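Long-range contact in rhamnonate dehydratase (Gibberella zeae PH-1, PDB 3FXG), which probably dehydrates rhamnonate to its 2-keto-3-deoxy derivative, as a magnesium-dependent lyase of the enolase superfamily: residues D75-F80 against W141-K146. Sequence-based numbering, arbitrary orientation.
Sequences DGTVGF and WDLLGK
Gly79 and Leu143 bring their CA atoms within 3.7 Å of each other where strand 78-80 runs roughly antiparallel (142°) to helix 141-146, the two axes closing to 6.0 Å. With no side chain on Gly79, its CA lies 3.6 Å from Leu143 N. Asp142 OD2 is gripped from two directions. Phe80 N donates to the anti side of Asp142 OD2 in a nearly straight bond (2.9 Å, 164°), while Lys146 NZ, one helical turn on from Asp142, meets the syn side of OD2 at 2.7 Å in a salt bridge. OD2 also lies over the centre of one face of the Phe80 ring. Extended beyond CG, the Lys146 chain crosses the ring at about a right angle and sets NZ 3.8 Å from the centroid of the Phe80 ring, 34° off the ring normal, an off-centre cation-pi contact. NZ further makes a weak bond to Val78 O, and a water that accepts from NZ and donates to Val78 O bridges the pair. At the loop end, Thr77 CG2, anti to the backbone N, packs 3.6 Å from Lys146 CB and also against Leu143 CD1. This is helix-on-sheet packing in the enolase-superfamily N-terminal capping domain, helix 128-148 lying against strand 78-84.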
loop_
_atom_site.group_PDB
_atom_site.type_symbol
_atom_site.label_atom_id
_atom_site.label_comp_id
_atom_site.label_asym_id
_atom_site.label_seq_id
_atom_site.Cartn_x
_atom_site.Cartn_y
_atom_site.Cartn_z
ATOM N N ASP A 75 -16.805 29.005 46.297
ATOM C CA ASP A 75 -17.931 28.738 47.190
ATOM C C ASP A 75 -17.498 27.819 48.330
ATOM O O ASP A 75 -18.315 27.406 49.157
ATOM C CB ASP A 75 -19.087 28.099 46.413
ATOM C CG ASP A 75 -18.792 26.673 46.000
ATOM O OD1 ASP A 75 -17.601 26.330 45.843
ATOM O OD2 ASP A 75 -19.751 25.897 45.818
ATOM N N GLY A 76 -16.208 27.503 48.367
ATOM C CA GLY A 76 -15.687 26.635 49.408
ATOM C C GLY A 76 -15.679 25.160 49.047
ATOM O O GLY A 76 -15.124 24.342 49.780
ATOM N N THR A 77 -16.294 24.806 47.923
ATOM C CA THR A 77 -16.328 23.409 47.506
ATOM C C THR A 77 -14.924 22.987 47.094
ATOM O O THR A 77 -14.208 23.749 46.444
ATOM C CB THR A 77 -17.284 23.195 46.318
ATOM O OG1 THR A 77 -18.581 23.708 46.650
ATOM C CG2 THR A 77 -17.398 21.709 45.993
ATOM N N VAL A 78 -14.530 21.778 47.481
ATOM C CA VAL A 78 -13.203 21.277 47.154
ATOM C C VAL A 78 -13.242 19.946 46.416
ATOM O O VAL A 78 -13.849 18.979 46.876
ATOM C CB VAL A 78 -12.334 21.090 48.428
ATOM C CG1 VAL A 78 -10.955 20.551 48.046
ATOM C CG2 VAL A 78 -12.192 22.418 49.173
ATOM N N GLY A 79 -12.591 19.912 45.263
ATOM C CA GLY A 79 -12.523 18.686 44.496
ATOM C C GLY A 79 -11.097 18.199 44.619
ATOM O O GLY A 79 -10.182 19.012 44.741
ATOM N N PHE A 80 -10.890 16.888 44.605
ATOM C CA PHE A 80 -9.540 16.361 44.713
ATOM C C PHE A 80 -9.363 15.033 43.988
ATOM O O PHE A 80 -10.335 14.387 43.595
ATOM C CB PHE A 80 -9.142 16.221 46.193
ATOM C CG PHE A 80 -10.101 15.401 47.013
ATOM C CD1 PHE A 80 -10.167 14.020 46.864
ATOM C CD2 PHE A 80 -10.938 16.015 47.941
ATOM C CE1 PHE A 80 -11.053 13.256 47.631
ATOM C CE2 PHE A 80 -11.829 15.261 48.711
ATOM C CZ PHE A 80 -11.884 13.879 48.553
ATOM N N TRP A 141 -12.947 17.364 37.748
ATOM C CA TRP A 141 -14.196 16.626 37.598
ATOM C C TRP A 141 -14.832 16.331 38.949
ATOM O O TRP A 141 -16.051 16.392 39.084
ATOM C CB TRP A 141 -13.973 15.328 36.816
ATOM C CG TRP A 141 -13.934 15.560 35.328
ATOM C CD1 TRP A 141 -12.826 15.638 34.532
ATOM C CD2 TRP A 141 -15.060 15.780 34.472
ATOM N NE1 TRP A 141 -13.193 15.890 33.228
ATOM C CE2 TRP A 141 -14.559 15.982 33.165
ATOM C CE3 TRP A 141 -16.444 15.825 34.681
ATOM C CZ2 TRP A 141 -15.396 16.224 32.072
ATOM C CZ3 TRP A 141 -17.278 16.067 33.594
ATOM C CH2 TRP A 141 -16.748 16.263 32.304
ATOM N N ASP A 142 -14.007 16.020 39.946
ATOM C CA ASP A 142 -14.510 15.744 41.291
ATOM C C ASP A 142 -15.214 17.006 41.793
ATOM O O ASP A 142 -16.298 16.938 42.371
ATOM C CB ASP A 142 -13.348 15.375 42.226
ATOM C CG ASP A 142 -13.820 14.898 43.598
ATOM O OD1 ASP A 142 -14.631 13.948 43.664
ATOM O OD2 ASP A 142 -13.366 15.468 44.615
ATOM N N LEU A 143 -14.591 18.156 41.557
ATOM C CA LEU A 143 -15.148 19.442 41.963
ATOM C C LEU A 143 -16.479 19.717 41.261
ATOM O O LEU A 143 -17.443 20.161 41.888
ATOM C CB LEU A 143 -14.155 20.565 41.643
ATOM C CG LEU A 143 -14.640 22.010 41.795
ATOM C CD1 LEU A 143 -15.019 22.280 43.246
ATOM C CD2 LEU A 143 -13.542 22.963 41.338
ATOM N N LEU A 144 -16.531 19.455 39.957
ATOM C CA LEU A 144 -17.752 19.679 39.194
ATOM C C LEU A 144 -18.900 18.830 39.729
ATOM O O LEU A 144 -20.031 19.305 39.852
ATOM C CB LEU A 144 -17.523 19.370 37.708
ATOM C CG LEU A 144 -16.594 20.328 36.956
ATOM C CD1 LEU A 144 -16.420 19.853 35.519
ATOM C CD2 LEU A 144 -17.176 21.742 36.985
ATOM N N GLY A 145 -18.607 17.574 40.046
ATOM C CA GLY A 145 -19.637 16.700 40.573
ATOM C C GLY A 145 -20.127 17.181 41.929
ATOM O O GLY A 145 -21.320 17.118 42.225
ATOM N N LYS A 146 -19.207 17.674 42.753
ATOM C CA LYS A 146 -19.567 18.155 44.080
ATOM C C LYS A 146 -20.391 19.435 44.030
ATOM O O LYS A 146 -21.351 19.587 44.787
ATOM C CB LYS A 146 -18.305 18.346 44.928
ATOM C CG LYS A 146 -17.747 17.016 45.401
ATOM C CD LYS A 146 -16.381 17.124 46.039
ATOM C CE LYS A 146 -15.934 15.752 46.524
ATOM N NZ LYS A 146 -14.543 15.747 47.052
HETATM O O HOH W 1 -14.631 17.632 49.040
#